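Long-range contact in glutamate receptor 1 (PDB 4IO2), which probably acts as a glutamate-gated ion channel, represented here by its ligand-binding domain with glutamate bound: residues A3-I8 / W215-D220. Numbering follows the deposited sequence.
Sequences ARLKGI and WLYAKD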
loop_
_atom_site.group_PDB
_atom_site.type_symbol
_atom_site.label_atom_id
_atom_site.label_comp_id
_atom_site.label_asym_id
_atom_site.label_seq_id
_atom_site.Cartn_x
_atom_site.Cartn_y
_atom_site.Cartn_z
ATOM N N ALA A 3 -8.135 -23.159 -1.872
ATOM C CA ALA A 3 -8.801 -23.605 -3.085
ATOM C C ALA A 3 -8.780 -22.477 -4.098
ATOM O O ALA A 3 -8.658 -21.281 -3.735
ATOM C CB ALA A 3 -10.247 -24.005 -2.797
ATOM N N ARG A 4 -8.950 -22.847 -5.362
ATOM C CA ARG A 4 -9.123 -21.881 -6.448
ATOM C C ARG A 4 -10.586 -21.486 -6.649
ATOM O O ARG A 4 -11.503 -22.261 -6.375
ATOM C CB ARG A 4 -8.593 -22.484 -7.764
ATOM C CG ARG A 4 -7.116 -22.872 -7.743
ATOM C CD ARG A 4 -6.206 -21.664 -7.949
ATOM N NE ARG A 4 -4.814 -22.087 -8.123
ATOM C CZ ARG A 4 -4.262 -22.418 -9.288
ATOM N NH1 ARG A 4 -4.971 -22.365 -10.414
ATOM N NH2 ARG A 4 -2.982 -22.801 -9.330
ATOM N N LEU A 5 -10.792 -20.269 -7.152
ATOM C CA LEU A 5 -12.127 -19.721 -7.363
ATOM C C LEU A 5 -12.772 -20.166 -8.697
ATOM O O LEU A 5 -13.923 -19.890 -8.939
ATOM C CB LEU A 5 -12.099 -18.201 -7.238
ATOM C CG LEU A 5 -12.128 -17.735 -5.769
ATOM C CD1 LEU A 5 -11.797 -16.254 -5.645
ATOM C CD2 LEU A 5 -13.545 -17.990 -5.225
ATOM N N LYS A 6 -12.048 -20.883 -9.563
ATOM C CA LYS A 6 -12.606 -21.302 -10.853
ATOM C C LYS A 6 -13.916 -22.078 -10.706
ATOM O O LYS A 6 -13.963 -23.077 -10.000
ATOM C CB LYS A 6 -11.616 -22.126 -11.643
ATOM C CG LYS A 6 -12.141 -22.426 -13.057
ATOM C CD LYS A 6 -11.101 -23.058 -13.942
ATOM C CE LYS A 6 -11.712 -23.417 -15.277
ATOM N NZ LYS A 6 -10.804 -24.303 -16.059
ATOM N N GLY A 7 -14.955 -21.602 -11.389
ATOM C CA GLY A 7 -16.277 -22.212 -11.361
ATOM C C GLY A 7 -17.134 -21.864 -10.140
ATOM O O GLY A 7 -18.296 -22.286 -10.075
ATOM N N ILE A 8 -16.583 -21.145 -9.175
ATOM C CA ILE A 8 -17.294 -20.840 -7.940
ATOM C C ILE A 8 -18.055 -19.542 -8.119
ATOM O O ILE A 8 -17.530 -18.600 -8.711
ATOM C CB ILE A 8 -16.285 -20.656 -6.776
ATOM C CG1 ILE A 8 -15.442 -21.933 -6.576
ATOM C CG2 ILE A 8 -16.964 -20.175 -5.512
ATOM C CD1 ILE A 8 -16.259 -23.165 -6.236
ATOM N N TRP A 215 -10.155 -17.109 4.975
ATOM C CA TRP A 215 -10.905 -17.503 3.784
ATOM C C TRP A 215 -10.169 -18.524 2.956
ATOM O O TRP A 215 -8.987 -18.366 2.689
ATOM C CB TRP A 215 -11.111 -16.260 2.919
ATOM C CG TRP A 215 -12.132 -16.326 1.861
ATOM C CD1 TRP A 215 -13.388 -16.873 1.931
ATOM C CD2 TRP A 215 -12.029 -15.729 0.583
ATOM N NE1 TRP A 215 -14.071 -16.646 0.753
ATOM C CE2 TRP A 215 -13.253 -15.933 -0.086
ATOM C CE3 TRP A 215 -11.009 -15.004 -0.069
ATOM C CZ2 TRP A 215 -13.472 -15.470 -1.376
ATOM C CZ3 TRP A 215 -11.225 -14.566 -1.323
ATOM C CH2 TRP A 215 -12.460 -14.778 -1.975
ATOM N N LEU A 216 -10.909 -19.502 2.472
ATOM C CA LEU A 216 -10.382 -20.595 1.663
ATOM C C LEU A 216 -9.675 -20.126 0.379
ATOM O O LEU A 216 -8.744 -20.747 -0.083
ATOM C CB LEU A 216 -11.555 -21.521 1.311
ATOM C CG LEU A 216 -11.289 -22.796 0.525
ATOM C CD1 LEU A 216 -10.387 -23.706 1.339
ATOM C CD2 LEU A 216 -12.606 -23.517 0.139
ATOM N N TYR A 217 -10.121 -19.001 -0.167
ATOM C CA TYR A 217 -9.669 -18.535 -1.460
ATOM C C TYR A 217 -8.659 -17.375 -1.381
ATOM O O TYR A 217 -8.385 -16.736 -2.384
ATOM C CB TYR A 217 -10.890 -18.146 -2.311
ATOM C CG TYR A 217 -11.946 -19.258 -2.456
ATOM C CD1 TYR A 217 -11.727 -20.367 -3.264
ATOM C CD2 TYR A 217 -13.173 -19.184 -1.782
ATOM C CE1 TYR A 217 -12.673 -21.361 -3.391
ATOM C CE2 TYR A 217 -14.124 -20.171 -1.918
ATOM C CZ TYR A 217 -13.853 -21.260 -2.712
ATOM O OH TYR A 217 -14.804 -22.243 -2.859
ATOM N N ALA A 218 -8.098 -17.101 -0.194
ATOM C CA ALA A 218 -7.286 -15.898 0.011
ATOM C C ALA A 218 -6.109 -15.804 -0.941
ATOM O O ALA A 218 -5.858 -14.742 -1.553
ATOM C CB ALA A 218 -6.817 -15.787 1.471
ATOM N N LYS A 219 -5.373 -16.887 -1.080
ATOM C CA LYS A 219 -4.175 -16.872 -1.917
ATOM C C LYS A 219 -4.542 -16.635 -3.374
ATOM O O LYS A 219 -3.890 -15.855 -4.080
ATOM C CB LYS A 219 -3.373 -18.170 -1.762
ATOM C CG LYS A 219 -2.057 -18.224 -2.580
ATOM C CD LYS A 219 -1.420 -19.568 -2.460
ATOM C CE LYS A 219 -2.060 -20.522 -3.427
ATOM N NZ LYS A 219 -1.214 -21.728 -3.556
ATOM N N ASP A 220 -5.562 -17.309 -3.875
ATOM C CA ASP A 220 -5.910 -17.146 -5.302
ATOM C C ASP A 220 -6.239 -15.703 -5.619
ATOM O O ASP A 220 -5.751 -15.143 -6.608
ATOM C CB ASP A 220 -7.084 -18.117 -5.672
ATOM C CG ASP A 220 -7.342 -18.275 -7.188
ATOM O OD1 ASP A 220 -6.410 -18.223 -8.008
ATOM O OD2 ASP A 220 -8.509 -18.561 -7.581
HETATM O O HOH W 1 -6.580 -19.856 -2.595
#
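A3 N donates to L216 O at 3.1 Å across the two backbones, and a water joins A3 O to the amide of D220 in the first turn of helix 218-230. Two residues on, L5 N gives a nearly straight hydrogen bond to D220 OD2 (2.9 Å, 171° at the hydrogen), which it meets on the anti side, 27° out of the carboxylate plane. The aspartate reaches it with CG anti to its backbone N (chi1 -167°). D220 OD1 sits 3.4 Å from R4 CD; the guanidinium offers it no N-H, only nearby charge.

In this ligand-binding domain, of the periplasmic-binding-protein fold, the contact fastens the chain before strand 9-14 to the start of helix 218-230, far from the glutamate pocket. Y217, the N-cap residue, buries the most surface here. L5 CD2 lies over one face of the Y217 ring, 3.5 Å from the centroid, a CH-pi contact, while A3 CB touches Y217 CE1 and I8 brings CG1 to 3.8 Å from Y217 OH. Replacing Y217 by alanine would probably strip the ring face from L5 CD2, take the hydroxyl contact from I8 and open a gap beside A3. L5 CD1 reaches further, to W215 CH2, and M52 of helix 40-52 packs on L5.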